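Local coordinates for protein histidine kinase (Pseudomonas aeruginosa, PDB 7C1I) that probably relays phosphoryl groups between a sensor histidine kinase and response-regulator partners, as a histidine-containing phosphotransfer protein of a two-component regulatory system, at residues P4-L14 with S63-L71; L52-S63 with A72-R83. One frame throughout, in Å; residues are numbered along the deposited sequence. Where two conformers were deposited one is given.

How the contacts relate
Contacts 1 and 2 sit about 16 Å apart between their centres, and both are built on helices 49-65 and 69-83. Along the chain their segments alternate: P4-L14, L52-S63, S63-L71, A72-R83. Contact 2 joins the two helices as an antiparallel pair, whereas contact 1 lays the N-terminal segment and the start of helix 8-18 over the turn between them. Ser-63 belongs to both, and they touch where Leu-71 CD2 packs on Phe-59 CE1 at 4.0 Å. Together with helices 22-45 and 90-112, the pair forms the antiparallel bundle of an HPt domain; the N-terminal segment covers the turn at one end of this hairpin.

Contact 1 (P4-L14 with S63-L71); sequences PHLDDRVLASL and SSNMGAVLL
Val-10 of helix 8-18 and Gly-67 meet at the Schellman motif that ends helix 49-65, the turn into the next helix of the HPt bundle. The motif is closed by Ala-68 N to Ser-63 O and Gly-67 N to Ser-64 O, and Val-10 CG1, put anti to the backbone N by chi1 of 167°, comes to 3.7 Å from Gly-67 N. Asn-65 contributes its carbonyl oxygen, near which both Val-10 CG1 and Leu-14 CD2 come to rest. Met-66 turns its side chain the other way at the backbone, but the bend at chi2 (-54°) brings SD round to 3.6 Å from Leu-14 CD2, the two side chains crossing at about a right angle. Met-66 O faces the branch of Leu-11, whose CD2 is 3.3 Å away; Leu-26 and Phe-29 of helix 22-45 also touch the Met-66 side chain. Gly-67, at positive phi, sits close against Asp-7 and helix 8-18. Its O accepts from Asp-7 N at 2.8 Å with an N-H...O angle of 156°, the donor tilted from the carbonyl plane, and a CA-H...O contact from Leu-6 CA reaches the same oxygen. Asp-7 in turn N-caps helix 8-18. Ala-68 CA gives a CA-H...O contact to His-5 O at 3.5 Å, and Leu-6 CD2 approaches its methyl, while Leu-6 also packs on Leu-107 and Phe-108 of helix 90-112. Val-69 rests CG2 near Pro-4 O. Leu-70 CD1 lies 3.8 Å from Pro-4 CG and also approaches the ring of His-5, whose ND1 is hydrogen-bonded to Glu-100. At Leu-71 a water accepts from the backbone N and donates to His-5 O, 2.7 Å from it.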
loop_
_atom_site.group_PDB
_atom_site.type_symbol
_atom_site.label_atom_id
_atom_site.label_comp_id
_atom_site.label_asym_id
_atom_site.label_seq_id
_atom_site.Cartn_x
_atom_site.Cartn_y
_atom_site.Cartn_z
ATOM N N PRO A 4 18.436 10.460 5.207
ATOM C CA PRO A 4 19.198 10.023 4.036
ATOM C C PRO A 4 18.471 10.161 2.690
ATOM O O PRO A 4 19.016 9.835 1.650
ATOM C CB PRO A 4 19.391 8.524 4.298
ATOM C CG PRO A 4 18.097 8.111 4.955
ATOM C CD PRO A 4 17.828 9.291 5.866
ATOM N N HIS A 5 17.261 10.729 2.670
ATOM C CA HIS A 5 16.340 10.785 1.502
ATOM C C HIS A 5 16.857 11.802 0.478
ATOM O O HIS A 5 16.685 11.638 -0.745
ATOM C CB HIS A 5 14.935 11.179 1.975
ATOM C CG HIS A 5 14.423 10.230 3.006
ATOM N ND1 HIS A 5 14.119 8.907 2.760
ATOM C CD2 HIS A 5 14.261 10.424 4.332
ATOM C CE1 HIS A 5 13.890 8.273 3.893
ATOM N NE2 HIS A 5 13.936 9.204 4.859
ATOM N N LEU A 6 17.398 12.920 0.974
ATOM C CA LEU A 6 17.903 13.987 0.069
ATOM C C LEU A 6 19.366 14.255 0.437
ATOM O O LEU A 6 19.702 14.269 1.638
ATOM C CB LEU A 6 17.051 15.241 0.290
ATOM C CG LEU A 6 15.621 15.182 -0.244
ATOM C CD1 LEU A 6 14.899 16.477 0.096
ATOM C CD2 LEU A 6 15.701 14.970 -1.748
ATOM N N ASP A 7 20.237 14.361 -0.572
ATOM C CA ASP A 7 21.666 14.697 -0.327
ATOM C C ASP A 7 21.725 16.226 -0.417
ATOM O O ASP A 7 21.513 16.811 -1.497
ATOM C CB ASP A 7 22.635 14.073 -1.335
ATOM C CG ASP A 7 24.088 14.359 -0.995
ATOM O OD1 ASP A 7 24.364 15.456 -0.472
ATOM O OD2 ASP A 7 24.946 13.567 -1.429
ATOM N N ASP A 8 21.685 16.905 0.733
ATOM C CA ASP A 8 21.355 18.353 0.825
ATOM C C ASP A 8 22.356 19.218 0.051
ATOM O O ASP A 8 22.031 20.354 -0.350
ATOM C CB ASP A 8 21.451 18.980 2.218
ATOM C CG ASP A 8 21.304 20.489 2.111
ATOM O OD1 ASP A 8 20.336 20.965 1.486
ATOM O OD2 ASP A 8 22.256 21.168 2.545
ATOM N N ARG A 9 23.561 18.652 -0.074
ATOM C CA ARG A 9 24.643 19.408 -0.760
ATOM C C ARG A 9 24.420 19.312 -2.273
ATOM O O ARG A 9 24.696 20.367 -2.879
ATOM C CB ARG A 9 26.034 18.932 -0.330
ATOM C CG ARG A 9 26.247 17.430 -0.206
ATOM C CD ARG A 9 26.443 16.975 1.229
ATOM N NE ARG A 9 26.298 15.539 1.423
ATOM C CZ ARG A 9 27.272 14.696 1.747
ATOM N NH1 ARG A 9 27.008 13.408 1.894
ATOM N NH2 ARG A 9 28.509 15.122 1.930
ATOM N N VAL A 10 24.043 18.171 -2.859
ATOM C CA VAL A 10 23.614 18.187 -4.290
ATOM C C VAL A 10 22.624 19.352 -4.399
ATOM O O VAL A 10 22.611 20.192 -5.321
ATOM C CB VAL A 10 22.978 16.894 -4.838
ATOM C CG1 VAL A 10 22.266 16.959 -6.180
ATOM C CG2 VAL A 10 23.990 15.769 -4.696
ATOM N N LEU A 11 21.639 19.442 -3.500
ATOM C CA LEU A 11 20.594 20.490 -3.639
ATOM C C LEU A 11 21.175 21.866 -3.287
ATOM O O LEU A 11 20.599 22.785 -3.898
ATOM C CB LEU A 11 19.392 20.167 -2.745
ATOM C CG LEU A 11 18.570 19.025 -3.339
ATOM C CD1 LEU A 11 17.614 18.529 -2.265
ATOM C CD2 LEU A 11 17.798 19.467 -4.572
ATOM N N ALA A 12 22.147 21.917 -2.369
ATOM C CA ALA A 12 22.693 23.235 -1.966
ATOM C C ALA A 12 23.412 23.797 -3.199
ATOM O O ALA A 12 23.214 24.985 -3.519
ATOM C CB ALA A 12 23.673 23.121 -0.826
ATOM N N SER A 13 24.213 22.967 -3.873
ATOM C CA SER A 13 24.852 23.419 -5.137
ATOM C C SER A 13 23.842 23.835 -6.213
ATOM O O SER A 13 23.916 24.851 -6.932
ATOM C CB SER A 13 25.690 22.255 -5.600
ATOM O OG SER A 13 26.362 22.648 -6.787
ATOM N N LEU A 14 22.774 23.057 -6.423
ATOM C CA LEU A 14 21.733 23.355 -7.443
ATOM C C LEU A 14 21.036 24.687 -7.142
ATOM O O LEU A 14 20.775 25.475 -8.070
ATOM C CB LEU A 14 20.687 22.235 -7.416
ATOM C CG LEU A 14 19.670 22.272 -8.555
ATOM C CD1 LEU A 14 20.342 22.107 -9.910
ATOM C CD2 LEU A 14 18.690 21.132 -8.324
ATOM N N SER A 63 16.073 11.626 -10.517
ATOM C CA SER A 63 16.189 11.506 -9.039
ATOM C C SER A 63 17.584 11.979 -8.616
ATOM O O SER A 63 17.736 12.766 -7.658
ATOM C CB SER A 63 15.866 10.115 -8.551
ATOM O OG SER A 63 14.500 9.920 -8.879
ATOM N N SER A 64 18.583 11.488 -9.355
ATOM C CA SER A 64 19.998 11.781 -9.004
ATOM C C SER A 64 20.247 13.291 -9.114
ATOM O O SER A 64 20.865 13.791 -8.150
ATOM C CB SER A 64 20.849 11.046 -10.009
ATOM O OG SER A 64 22.190 11.451 -9.781
ATOM N N ASN A 65 19.638 13.936 -10.114
ATOM C CA ASN A 65 19.863 15.363 -10.477
ATOM C C ASN A 65 19.308 16.210 -9.327
ATOM O O ASN A 65 19.743 17.354 -9.082
ATOM C CB ASN A 65 19.169 15.807 -11.767
ATOM C CG ASN A 65 19.634 15.226 -13.086
ATOM O OD1 ASN A 65 20.753 14.723 -13.021
ATOM N ND2 ASN A 65 18.857 15.409 -14.141
ATOM N N MET A 66 18.226 15.750 -8.691
ATOM C CA MET A 66 17.581 16.473 -7.562
ATOM C C MET A 66 17.975 15.926 -6.185
ATOM O O MET A 66 17.278 16.295 -5.216
ATOM C CB MET A 66 16.063 16.458 -7.756
ATOM C CG MET A 66 15.459 17.172 -8.949
ATOM S SD MET A 66 15.994 18.902 -9.050
ATOM C CE MET A 66 14.995 19.543 -7.707
ATOM N N GLY A 67 19.021 15.120 -5.974
ATOM C CA GLY A 67 19.595 14.662 -4.695
ATOM C C GLY A 67 18.667 13.681 -3.998
ATOM O O GLY A 67 19.071 13.318 -2.875
ATOM N N ALA A 68 17.804 13.073 -4.818
ATOM C CA ALA A 68 16.907 12.045 -4.239
ATOM C C ALA A 68 17.621 10.695 -4.364
ATOM O O ALA A 68 17.257 9.893 -5.248
ATOM C CB ALA A 68 15.516 12.060 -4.822
ATOM N N VAL A 69 18.695 10.392 -3.628
ATOM C CA VAL A 69 19.685 9.303 -3.881
ATOM C C VAL A 69 19.148 7.925 -3.476
ATOM O O VAL A 69 19.520 6.850 -3.992
ATOM C CB VAL A 69 21.050 9.628 -3.243
ATOM C CG1 VAL A 69 21.626 10.887 -3.873
ATOM C CG2 VAL A 69 20.947 9.826 -1.739
ATOM N N LEU A 70 18.201 7.876 -2.533
ATOM C CA LEU A 70 17.655 6.540 -2.173
ATOM C C LEU A 70 16.677 6.165 -3.291
ATOM O O LEU A 70 16.659 5.001 -3.736
ATOM C CB LEU A 70 16.960 6.514 -0.808
ATOM C CG LEU A 70 17.900 6.812 0.358
ATOM C CD1 LEU A 70 17.146 6.507 1.644
ATOM C CD2 LEU A 70 19.157 5.957 0.337
ATOM N N LEU A 71 15.864 7.117 -3.758
ATOM C CA LEU A 71 14.910 6.927 -4.882
ATOM C C LEU A 71 15.723 6.486 -6.105
ATOM O O LEU A 71 15.316 5.529 -6.787
ATOM C CB LEU A 71 14.100 8.213 -5.056
ATOM C CG LEU A 71 13.090 8.162 -6.201
ATOM C CD1 LEU A 71 12.094 7.017 -6.066
ATOM C CD2 LEU A 71 12.354 9.489 -6.245
HETATM O O HOH W 1 15.524 9.540 -2.031
#

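Contact 2 (L52-S63 with A72-R83); sequences LRHTAHSFKGGS and AGYCKELEESAR
The His-57 imidazole meets Glu-79 at its edge: Glu-79 CD lies in the ring plane and Glu-79 OE1 is 3.2 Å from His-57 CD2, with the two planes 73° apart. At the Phe-59 ring, Cys-75 SG makes an oblique sulfur-aromatic contact, 3.5 Å from CG; Met-97 of helix 90-112 touches both residues. The Arg-53 guanidinium holds a water in plane at its edge through NH1, and this water donates to Glu-79 OE1. The other carboxylate oxygen, OE2, takes Lys-60 NZ on its syn lone pair at 2.8 Å; the lysine, bent at chi3 (68°), reaches across the extended glutamate at about a right angle. Within 72-83, Arg-83 NH1 makes a long salt bridge to Glu-79 OE1. Lys-60 and Glu-79 interlock as knobs into holes, and Ala-56 CB fits against Cys-75 O at 3.4 Å. Near the turn, Ser-63 CB packs on Ala-72 CB, while its OG bonds to Phe-59 O. The axes of 52-63 and 72-83 come within 7.8 Å at 155°, as an antiparallel helix hairpin of the HPt bundle; His-57, Lys-60 and Gly-61 match the family's H-x-x-K-G sequence, whose histidine carries the phosphoryl group in relatives.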
loop_
_atom_site.group_PDB
_atom_site.type_symbol
_atom_site.label_atom_id
_atom_site.label_comp_id
_atom_site.label_asym_id
_atom_site.label_seq_id
_atom_site.Cartn_x
_atom_site.Cartn_y
_atom_site.Cartn_z
ATOM N N LEU A 52 9.902 -0.853 -18.638
ATOM C CA LEU A 52 10.321 -0.772 -17.213
ATOM C C LEU A 52 11.774 -0.286 -17.166
ATOM O O LEU A 52 12.119 0.653 -16.422
ATOM C CB LEU A 52 10.175 -2.082 -16.433
ATOM C CG LEU A 52 8.715 -2.446 -16.164
ATOM C CD1 LEU A 52 8.662 -3.897 -15.713
ATOM C CD2 LEU A 52 8.127 -1.561 -15.076
ATOM N N ARG A 53 12.648 -0.878 -17.984
ATOM C CA ARG A 53 14.108 -0.602 -17.926
ATOM C C ARG A 53 14.380 0.849 -18.345
ATOM O O ARG A 53 15.090 1.547 -17.595
ATOM C CB ARG A 53 14.794 -1.503 -18.958
ATOM C CG ARG A 53 16.299 -1.301 -19.071
ATOM C CD ARG A 53 17.027 -1.489 -20.391
ATOM N NE ARG A 53 16.371 -1.043 -21.612
ATOM C CZ ARG A 53 16.285 0.179 -22.125
ATOM N NH1 ARG A 53 16.903 1.221 -21.594
ATOM N NH2 ARG A 53 15.523 0.416 -23.178
ATOM N N HIS A 54 13.707 1.323 -19.397
ATOM C CA HIS A 54 13.966 2.660 -19.997
ATOM C C HIS A 54 13.400 3.748 -19.077
ATOM O O HIS A 54 14.169 4.658 -18.706
ATOM C CB HIS A 54 13.339 2.780 -21.393
ATOM C CG HIS A 54 13.515 4.139 -21.983
ATOM N ND1 HIS A 54 14.628 4.474 -22.727
ATOM C CD2 HIS A 54 12.716 5.227 -21.998
ATOM C CE1 HIS A 54 14.531 5.721 -23.140
ATOM N NE2 HIS A 54 13.362 6.209 -22.701
ATOM N N THR A 55 12.208 3.508 -18.520
ATOM C CA THR A 55 11.600 4.544 -17.643
ATOM C C THR A 55 12.414 4.567 -16.345
ATOM O O THR A 55 12.641 5.630 -15.727
ATOM C CB THR A 55 10.120 4.245 -17.370
ATOM O OG1 THR A 55 9.468 4.275 -18.641
ATOM C CG2 THR A 55 9.516 5.267 -16.430
ATOM N N ALA A 56 12.790 3.416 -15.779
ATOM C CA ALA A 56 13.628 3.276 -14.567
ATOM C C ALA A 56 14.962 4.017 -14.715
ATOM O O ALA A 56 15.325 4.837 -13.849
ATOM C CB ALA A 56 13.878 1.875 -14.070
ATOM N N HIS A 57 15.587 3.852 -15.885
ATOM C CA HIS A 57 16.853 4.585 -16.160
ATOM C C HIS A 57 16.575 6.093 -16.168
ATOM O O HIS A 57 17.431 6.783 -15.579
ATOM C CB HIS A 57 17.409 4.120 -17.512
ATOM C CG HIS A 57 18.641 4.882 -17.877
ATOM N ND1 HIS A 57 18.482 5.972 -18.706
ATOM C CD2 HIS A 57 19.943 4.699 -17.575
ATOM C CE1 HIS A 57 19.702 6.434 -18.903
ATOM N NE2 HIS A 57 20.575 5.786 -18.120
ATOM N N SER A 58 15.497 6.567 -16.800
ATOM C CA SER A 58 15.290 8.040 -16.806
ATOM C C SER A 58 15.130 8.501 -15.353
ATOM O O SER A 58 15.709 9.529 -14.946
ATOM C CB SER A 58 14.141 8.444 -17.690
ATOM O OG SER A 58 14.385 7.992 -19.015
ATOM N N PHE A 59 14.196 7.793 -14.709
ATOM C CA PHE A 59 13.845 8.234 -13.333
ATOM C C PHE A 59 15.082 8.280 -12.430
ATOM O O PHE A 59 15.160 9.138 -11.525
ATOM C CB PHE A 59 12.803 7.303 -12.706
ATOM C CG PHE A 59 11.967 7.795 -11.553
ATOM C CD1 PHE A 59 12.021 9.099 -11.091
ATOM C CD2 PHE A 59 11.039 6.907 -11.033
ATOM C CE1 PHE A 59 11.185 9.446 -10.041
ATOM C CE2 PHE A 59 10.206 7.269 -9.988
ATOM C CZ PHE A 59 10.266 8.563 -9.523
ATOM N N LYS A 60 16.050 7.374 -12.604
ATOM C CA LYS A 60 17.321 7.276 -11.840
ATOM C C LYS A 60 18.050 8.605 -12.075
ATOM O O LYS A 60 18.452 9.179 -11.045
ATOM C CB LYS A 60 18.122 6.062 -12.324
ATOM C CG LYS A 60 19.476 5.889 -11.650
ATOM C CD LYS A 60 20.326 4.774 -12.225
ATOM C CE LYS A 60 20.774 5.125 -13.629
ATOM N NZ LYS A 60 21.625 4.064 -14.219
ATOM N N GLY A 61 18.140 8.959 -13.361
ATOM C CA GLY A 61 18.807 10.250 -13.618
ATOM C C GLY A 61 18.106 11.436 -12.978
ATOM O O GLY A 61 18.777 12.318 -12.402
ATOM N N GLY A 62 16.800 11.590 -13.215
ATOM C CA GLY A 62 16.061 12.756 -12.698
ATOM C C GLY A 62 16.171 12.781 -11.184
ATOM O O GLY A 62 16.409 13.837 -10.559
ATOM N N SER A 63 16.073 11.626 -10.517
ATOM C CA SER A 63 16.189 11.506 -9.039
ATOM C C SER A 63 17.584 11.979 -8.616
ATOM O O SER A 63 17.736 12.766 -7.658
ATOM C CB SER A 63 15.866 10.115 -8.551
ATOM O OG SER A 63 14.500 9.920 -8.879
ATOM N N ALA A 72 16.842 7.178 -6.342
ATOM C CA ALA A 72 17.625 6.822 -7.551
ATOM C C ALA A 72 18.163 5.392 -7.425
ATOM O O ALA A 72 18.178 4.711 -8.472
ATOM C CB ALA A 72 18.753 7.819 -7.658
ATOM N N GLY A 73 18.464 4.923 -6.211
ATOM C CA GLY A 73 18.974 3.567 -5.931
ATOM C C GLY A 73 17.928 2.527 -6.296
ATOM O O GLY A 73 18.181 1.540 -7.015
ATOM N N TYR A 74 16.670 2.802 -5.943
ATOM C CA TYR A 74 15.600 1.828 -6.290
ATOM C C TYR A 74 15.438 1.836 -7.814
ATOM O O TYR A 74 15.134 0.801 -8.437
ATOM C CB TYR A 74 14.246 2.202 -5.680
ATOM C CG TYR A 74 14.297 2.200 -4.174
ATOM C CD1 TYR A 74 14.696 1.075 -3.470
ATOM C CD2 TYR A 74 13.742 3.235 -3.440
ATOM C CE1 TYR A 74 14.843 1.117 -2.093
ATOM C CE2 TYR A 74 13.763 3.232 -2.055
ATOM C CZ TYR A 74 14.259 2.139 -1.368
ATOM O OH TYR A 74 14.351 2.126 -0.005
ATOM N N CYS A 75 15.464 3.019 -8.434
ATOM C CA CYS A 75 15.318 3.087 -9.913
ATOM C C CYS A 75 16.439 2.249 -10.539
ATOM O O CYS A 75 16.161 1.555 -11.537
ATOM C CB CYS A 75 15.490 4.522 -10.392
ATOM S SG CYS A 75 14.110 5.601 -9.930
ATOM N N LYS A 76 17.667 2.347 -10.019
ATOM C CA LYS A 76 18.804 1.573 -10.585
ATOM C C LYS A 76 18.559 0.064 -10.469
ATOM O O LYS A 76 18.765 -0.695 -11.437
ATOM C CB LYS A 76 20.069 1.997 -9.830
ATOM C CG LYS A 76 21.322 1.240 -10.250
ATOM C CD LYS A 76 22.505 1.659 -9.402
ATOM C CE LYS A 76 23.820 0.984 -9.735
ATOM N NZ LYS A 76 23.960 -0.300 -9.009
ATOM N N GLU A 77 18.001 -0.335 -9.323
ATOM C CA GLU A 77 17.704 -1.782 -9.143
ATOM C C GLU A 77 16.667 -2.265 -10.161
ATOM O O GLU A 77 16.777 -3.368 -10.734
ATOM C CB GLU A 77 17.173 -2.022 -7.729
ATOM C CG GLU A 77 18.199 -1.898 -6.618
ATOM C CD GLU A 77 17.554 -2.338 -5.315
ATOM O OE1 GLU A 77 17.070 -1.462 -4.569
ATOM O OE2 GLU A 77 17.663 -3.543 -5.007
ATOM N N LEU A 78 15.650 -1.439 -10.423
ATOM C CA LEU A 78 14.598 -1.777 -11.416
ATOM C C LEU A 78 15.251 -1.851 -12.800
ATOM O O LEU A 78 14.889 -2.718 -13.621
ATOM C CB LEU A 78 13.403 -0.823 -11.318
ATOM C CG LEU A 78 12.286 -1.157 -12.305
ATOM C CD1 LEU A 78 11.812 -2.584 -12.070
ATOM C CD2 LEU A 78 11.184 -0.138 -12.059
ATOM N N GLU A 79 16.024 -0.824 -13.165
ATOM C CA GLU A 79 16.638 -0.770 -14.519
ATOM C C GLU A 79 17.444 -2.053 -14.752
ATOM O O GLU A 79 17.246 -2.708 -15.794
ATOM C CB GLU A 79 17.605 0.415 -14.522
ATOM C CG GLU A 79 18.256 0.514 -15.891
ATOM C CD GLU A 79 19.423 1.486 -15.860
ATOM O OE1 GLU A 79 20.037 1.566 -16.943
ATOM O OE2 GLU A 79 19.706 2.120 -14.825
ATOM N N GLU A 80 18.252 -2.424 -13.755
ATOM C CA GLU A 80 19.213 -3.549 -13.917
ATOM C C GLU A 80 18.411 -4.854 -13.960
ATOM O O GLU A 80 18.775 -5.738 -14.760
ATOM C CB GLU A 80 20.219 -3.576 -12.765
ATOM C CG GLU A 80 21.179 -2.408 -12.903
ATOM C CD GLU A 80 22.232 -2.336 -11.810
ATOM O OE1 GLU A 80 22.203 -3.121 -10.841
ATOM O OE2 GLU A 80 23.088 -1.440 -11.946
ATOM N N SER A 81 17.442 -5.026 -13.055
ATOM C CA SER A 81 16.699 -6.315 -13.078
ATOM C C SER A 81 15.871 -6.413 -14.365
ATOM O O SER A 81 15.852 -7.468 -15.033
ATOM C CB SER A 81 15.912 -6.495 -11.806
ATOM O OG SER A 81 15.030 -5.406 -11.587
ATOM N N ALA A 82 15.192 -5.357 -14.824
ATOM C CA ALA A 82 14.370 -5.325 -16.055
ATOM C C ALA A 82 15.281 -5.658 -17.241
ATOM O O ALA A 82 14.842 -6.344 -18.186
ATOM C CB ALA A 82 13.562 -4.068 -16.276
ATOM N N ARG A 83 16.544 -5.223 -17.174
ATOM C CA ARG A 83 17.356 -5.471 -18.395
ATOM C C ARG A 83 17.597 -6.980 -18.518
ATOM O O ARG A 83 17.711 -7.496 -19.648
ATOM C CB ARG A 83 18.628 -4.618 -18.364
ATOM C CG ARG A 83 19.443 -4.731 -19.645
ATOM C CD ARG A 83 20.699 -3.885 -19.565
ATOM N NE ARG A 83 21.400 -3.980 -18.294
ATOM C CZ ARG A 83 21.762 -2.939 -17.553
ATOM N NH1 ARG A 83 21.482 -1.702 -17.928
ATOM N NH2 ARG A 83 22.385 -3.182 -16.413
HETATM O O HOH W 2 18.881 1.340 -19.769
#